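Local coordinates for hypothetical protein PA3696 (PDB 1YOX) that is of unknown function but belongs to the AIM24 family (mitochondrial biogenesis) of the cupin clan, at residues D9-E21 / F92-D104. Sequence-based numbering, arbitrary orientation.
Sequences DYRILGESMQTVE and FAAPYPGSVVAVD
Gln18 reaches Val100 with its side chain and Gly98 with its backbone, so one residue pins the hairpin 9-21 to the start of strand 98-104. Its OE1 takes the Val100 N-H on an in-plane lone pair, at 2.9 Å and nearly straight (162°), while Gln18 N donates to Gly98 O at 3.0 Å. With CG beside the backbone N (chi1 -64°) and the chain extended beyond it, the amide runs past Ser99 CB; NE2 turns back to weak bonds with Glu15 O and Gly14 O in the hairpin's own turn. Val100 CG2 packs against Gln18 CB at 3.6 Å, CG1 against Val20 CB. Farther along, Ala102 CB sits 3.4 Å from Tyr10 OH. In the turn, Met17 SE lies 3.9 Å from Pro97 CB of its own chain; Met17 also packs on Pro97 of a second subunit.

Phe92 O accepts twice from the hairpin's second strand: Val20 N comes nearly along the C=O axis, Thr19 OG1, also hydrogen-bonded to Asn38 OD1, from above the carbonyl plane. Phe92 N donates back to Val20 O, an antiparallel hydrogen-bonded pair. A water links Gln18 O to Ala94 N.

Strand 19-24 thus pairs with 88-92 in one sheet. Strand 98-104, outermost within this chain in a second, runs nearly antiparallel to 9-13, beside strand 156-162, whose Phe158 meets Tyr10 edge-to-face.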
loop_
_atom_site.group_PDB
_atom_site.type_symbol
_atom_site.label_atom_id
_atom_site.label_comp_id
_atom_site.label_asym_id
_atom_site.label_seq_id
_atom_site.Cartn_x
_atom_site.Cartn_y
_atom_site.Cartn_z
ATOM N N ASP C 9 -12.179 -24.167 4.095
ATOM C CA ASP C 9 -10.730 -24.106 4.131
ATOM C C ASP C 9 -10.223 -22.910 3.329
ATOM O O ASP C 9 -10.873 -22.440 2.404
ATOM C CB ASP C 9 -10.079 -25.404 3.642
ATOM C CG ASP C 9 -10.422 -26.599 4.538
ATOM O OD1 ASP C 9 -9.678 -26.864 5.505
ATOM O OD2 ASP C 9 -11.458 -27.251 4.289
ATOM N N TYR C 10 -9.037 -22.443 3.694
ATOM C CA TYR C 10 -8.474 -21.265 3.100
ATOM C C TYR C 10 -6.998 -21.250 3.401
ATOM O O TYR C 10 -6.529 -21.992 4.257
ATOM C CB TYR C 10 -9.134 -20.002 3.685
ATOM C CG TYR C 10 -8.818 -19.825 5.136
ATOM C CD1 TYR C 10 -7.695 -19.104 5.538
ATOM C CD2 TYR C 10 -9.619 -20.412 6.120
ATOM C CE1 TYR C 10 -7.385 -18.965 6.871
ATOM C CE2 TYR C 10 -9.309 -20.258 7.478
ATOM C CZ TYR C 10 -8.199 -19.543 7.831
ATOM O OH TYR C 10 -7.895 -19.382 9.149
ATOM N N ARG C 11 -6.273 -20.415 2.667
ATOM C CA ARG C 11 -4.939 -20.004 3.049
ATOM C C ARG C 11 -4.831 -18.506 2.750
ATOM O O ARG C 11 -5.380 -18.020 1.771
ATOM C CB ARG C 11 -3.873 -20.802 2.304
ATOM C CG ARG C 11 -4.129 -20.926 0.809
ATOM C CD ARG C 11 -3.104 -21.819 0.123
ATOM N NE ARG C 11 -3.179 -21.668 -1.334
ATOM C CZ ARG C 11 -2.159 -21.310 -2.116
ATOM N NH1 ARG C 11 -0.949 -21.058 -1.604
ATOM N NH2 ARG C 11 -2.357 -21.203 -3.422
ATOM N N ILE C 12 -4.167 -17.783 3.636
ATOM C CA ILE C 12 -3.939 -16.370 3.492
ATOM C C ILE C 12 -2.556 -16.217 2.877
ATOM O O ILE C 12 -1.566 -16.676 3.442
ATOM C CB ILE C 12 -4.024 -15.656 4.864
ATOM C CG1 ILE C 12 -5.490 -15.518 5.304
ATOM C CG2 ILE C 12 -3.343 -14.254 4.828
ATOM C CD1 ILE C 12 -5.678 -15.315 6.828
ATOM N N LEU C 13 -2.495 -15.551 1.724
ATOM C CA LEU C 13 -1.246 -15.364 1.019
ATOM C C LEU C 13 -0.619 -13.988 1.243
ATOM O O LEU C 13 -1.329 -13.001 1.457
ATOM C CB LEU C 13 -1.478 -15.604 -0.469
ATOM C CG LEU C 13 -2.159 -16.926 -0.811
ATOM C CD1 LEU C 13 -2.519 -16.911 -2.279
ATOM C CD2 LEU C 13 -1.209 -18.064 -0.468
ATOM N N GLY C 14 0.710 -13.933 1.175
ATOM C CA GLY C 14 1.450 -12.688 1.265
ATOM C C GLY C 14 1.845 -12.365 2.689
ATOM O O GLY C 14 1.345 -12.986 3.640
ATOM N N GLU C 15 2.723 -11.370 2.831
ATOM C CA GLU C 15 3.224 -10.952 4.135
ATOM C C GLU C 15 2.490 -9.754 4.751
ATOM O O GLU C 15 1.605 -9.943 5.579
ATOM C CB GLU C 15 4.759 -10.803 4.144
ATOM C CG GLU C 15 5.506 -12.141 4.419
ATOM C CD GLU C 15 4.828 -12.999 5.513
ATOM O OE1 GLU C 15 4.414 -12.431 6.556
ATOM O OE2 GLU C 15 4.689 -14.239 5.329
ATOM N N SER C 16 2.840 -8.530 4.372
ATOM C CA SER C 16 2.149 -7.380 4.938
ATOM C C SER C 16 0.906 -7.013 4.128
ATOM O O SER C 16 -0.032 -6.395 4.656
ATOM C CB SER C 16 3.082 -6.175 5.070
ATOM O OG SER C 16 4.424 -6.594 5.299
HETATM N N MSE C 17 0.909 -7.342 2.845
HETATM C CA MSE C 17 -0.274 -7.138 2.033
HETATM C C MSE C 17 -0.830 -8.478 1.638
HETATM O O MSE C 17 -0.127 -9.335 1.086
HETATM C CB MSE C 17 0.019 -6.275 0.821
HETATM C CG MSE C 17 0.175 -4.817 1.150
HETATM SE SE MSE C 17 0.989 -3.765 -0.303
HETATM C CE MSE C 17 2.793 -4.463 -0.336
ATOM N N GLN C 18 -2.110 -8.664 1.920
ATOM C CA GLN C 18 -2.659 -10.015 1.945
ATOM C C GLN C 18 -3.904 -10.241 1.092
ATOM O O GLN C 18 -4.741 -9.325 0.881
ATOM C CB GLN C 18 -2.871 -10.465 3.407
ATOM C CG GLN C 18 -1.538 -10.557 4.160
ATOM C CD GLN C 18 -1.634 -11.074 5.595
ATOM O OE1 GLN C 18 -2.685 -11.012 6.254
ATOM N NE2 GLN C 18 -0.514 -11.571 6.095
ATOM N N THR C 19 -4.008 -11.479 0.623
ATOM C CA THR C 19 -5.183 -11.980 -0.055
ATOM C C THR C 19 -5.621 -13.373 0.488
ATOM O O THR C 19 -4.808 -14.159 0.939
ATOM C CB THR C 19 -4.933 -12.038 -1.553
ATOM O OG1 THR C 19 -5.970 -12.785 -2.195
ATOM C CG2 THR C 19 -3.644 -12.681 -1.845
ATOM N N VAL C 20 -6.911 -13.654 0.440
ATOM C CA VAL C 20 -7.441 -14.884 0.962
ATOM C C VAL C 20 -7.908 -15.809 -0.150
ATOM O O VAL C 20 -8.806 -15.494 -0.919
ATOM C CB VAL C 20 -8.548 -14.657 2.052
ATOM C CG1 VAL C 20 -9.793 -14.038 1.450
ATOM C CG2 VAL C 20 -8.880 -15.987 2.733
ATOM N N GLU C 21 -7.269 -16.963 -0.229
ATOM C CA GLU C 21 -7.648 -17.954 -1.209
ATOM C C GLU C 21 -8.506 -18.974 -0.484
ATOM O O GLU C 21 -8.032 -19.692 0.396
ATOM C CB GLU C 21 -6.431 -18.604 -1.867
ATOM C CG GLU C 21 -6.815 -19.476 -3.064
ATOM C CD GLU C 21 -5.777 -20.525 -3.398
ATOM O OE1 GLU C 21 -4.963 -20.279 -4.309
ATOM O OE2 GLU C 21 -5.752 -21.585 -2.731
ATOM N N PHE C 92 -9.663 -13.533 -2.814
ATOM C CA PHE C 92 -10.237 -12.213 -2.544
ATOM C C PHE C 92 -9.197 -11.342 -1.879
ATOM O O PHE C 92 -8.388 -11.854 -1.117
ATOM C CB PHE C 92 -11.472 -12.308 -1.626
ATOM C CG PHE C 92 -12.551 -13.192 -2.170
ATOM C CD1 PHE C 92 -12.718 -14.488 -1.669
ATOM C CD2 PHE C 92 -13.372 -12.748 -3.200
ATOM C CE1 PHE C 92 -13.682 -15.314 -2.162
ATOM C CE2 PHE C 92 -14.356 -13.562 -3.728
ATOM C CZ PHE C 92 -14.532 -14.854 -3.204
ATOM N N ALA C 93 -9.205 -10.042 -2.212
ATOM C CA ALA C 93 -8.376 -9.001 -1.553
ATOM C C ALA C 93 -9.120 -7.656 -1.538
ATOM O O ALA C 93 -9.910 -7.343 -2.455
ATOM C CB ALA C 93 -7.055 -8.843 -2.236
ATOM N N ALA C 94 -8.883 -6.872 -0.485
ATOM C CA ALA C 94 -9.447 -5.517 -0.393
ATOM C C ALA C 94 -8.738 -4.574 -1.394
ATOM O O ALA C 94 -7.628 -4.868 -1.842
ATOM C CB ALA C 94 -9.338 -5.000 1.026
ATOM N N PRO C 95 -9.382 -3.437 -1.752
ATOM C CA PRO C 95 -8.763 -2.522 -2.718
ATOM C C PRO C 95 -7.824 -1.483 -2.128
ATOM O O PRO C 95 -7.640 -0.412 -2.720
ATOM C CB PRO C 95 -9.965 -1.874 -3.398
ATOM C CG PRO C 95 -11.105 -1.959 -2.370
ATOM C CD PRO C 95 -10.724 -2.974 -1.316
ATOM N N TYR C 96 -7.219 -1.787 -0.983
ATOM C CA TYR C 96 -6.192 -0.918 -0.382
ATOM C C TYR C 96 -5.267 -1.822 0.450
ATOM O O TYR C 96 -5.689 -2.915 0.850
ATOM C CB TYR C 96 -6.819 0.222 0.450
ATOM C CG TYR C 96 -7.877 -0.216 1.427
ATOM C CD1 TYR C 96 -7.567 -0.469 2.757
ATOM C CD2 TYR C 96 -9.198 -0.377 1.017
ATOM C CE1 TYR C 96 -8.548 -0.893 3.661
ATOM C CE2 TYR C 96 -10.170 -0.801 1.894
ATOM C CZ TYR C 96 -9.838 -1.068 3.203
ATOM O OH TYR C 96 -10.835 -1.482 4.045
ATOM N N PRO C 97 -4.007 -1.394 0.674
ATOM C CA PRO C 97 -2.964 -2.241 1.233
ATOM C C PRO C 97 -3.203 -2.594 2.701
ATOM O O PRO C 97 -3.604 -1.726 3.491
ATOM C CB PRO C 97 -1.709 -1.367 1.151
ATOM C CG PRO C 97 -2.049 -0.232 0.332
ATOM C CD PRO C 97 -3.502 -0.045 0.387
ATOM N N GLY C 98 -2.931 -3.844 3.057
ATOM C CA GLY C 98 -3.040 -4.259 4.430
ATOM C C GLY C 98 -3.284 -5.741 4.545
ATOM O O GLY C 98 -3.234 -6.461 3.554
ATOM N N SER C 99 -3.565 -6.192 5.757
ATOM C CA SER C 99 -3.617 -7.619 5.970
ATOM C C SER C 99 -5.008 -8.186 6.223
ATOM O O SER C 99 -5.951 -7.473 6.501
ATOM C CB SER C 99 -2.618 -8.025 7.056
ATOM O OG SER C 99 -2.659 -7.103 8.105
ATOM N N VAL C 100 -5.105 -9.489 6.106
ATOM C CA VAL C 100 -6.369 -10.181 6.185
ATOM C C VAL C 100 -6.363 -10.914 7.525
ATOM O O VAL C 100 -5.323 -11.357 7.972
ATOM C CB VAL C 100 -6.516 -11.153 4.981
ATOM C CG1 VAL C 100 -7.778 -11.963 5.062
ATOM C CG2 VAL C 100 -6.452 -10.366 3.640
ATOM N N VAL C 101 -7.501 -10.989 8.197
ATOM C CA VAL C 101 -7.612 -11.866 9.364
ATOM C C VAL C 101 -8.870 -12.687 9.236
ATOM O O VAL C 101 -9.940 -12.173 8.858
ATOM C CB VAL C 101 -7.623 -11.119 10.761
ATOM C CG1 VAL C 101 -6.193 -10.829 11.276
ATOM C CG2 VAL C 101 -8.477 -9.896 10.743
ATOM N N ALA C 102 -8.728 -13.976 9.535
ATOM C CA ALA C 102 -9.871 -14.881 9.606
ATOM C C ALA C 102 -10.407 -14.741 11.004
ATOM O O ALA C 102 -9.649 -14.685 11.959
ATOM C CB ALA C 102 -9.440 -16.319 9.331
ATOM N N VAL C 103 -11.708 -14.626 11.141
ATOM C CA VAL C 103 -12.282 -14.597 12.465
ATOM C C VAL C 103 -13.355 -15.672 12.486
ATOM O O VAL C 103 -14.302 -15.639 11.693
ATOM C CB VAL C 103 -12.841 -13.188 12.840
ATOM C CG1 VAL C 103 -13.520 -13.214 14.211
ATOM C CG2 VAL C 103 -11.728 -12.114 12.816
ATOM N N ASP C 104 -13.175 -16.661 13.361
ATOM C CA ASP C 104 -14.211 -17.681 13.547
ATOM C C ASP C 104 -15.295 -17.051 14.378
ATOM O O ASP C 104 -15.041 -16.526 15.454
ATOM C CB ASP C 104 -13.658 -18.936 14.222
ATOM C CG ASP C 104 -14.619 -20.116 14.140
ATOM O OD1 ASP C 104 -15.853 -19.920 14.227
ATOM O OD2 ASP C 104 -14.149 -21.254 13.992
HETATM O O HOH W 1 -6.808 -7.892 1.170
#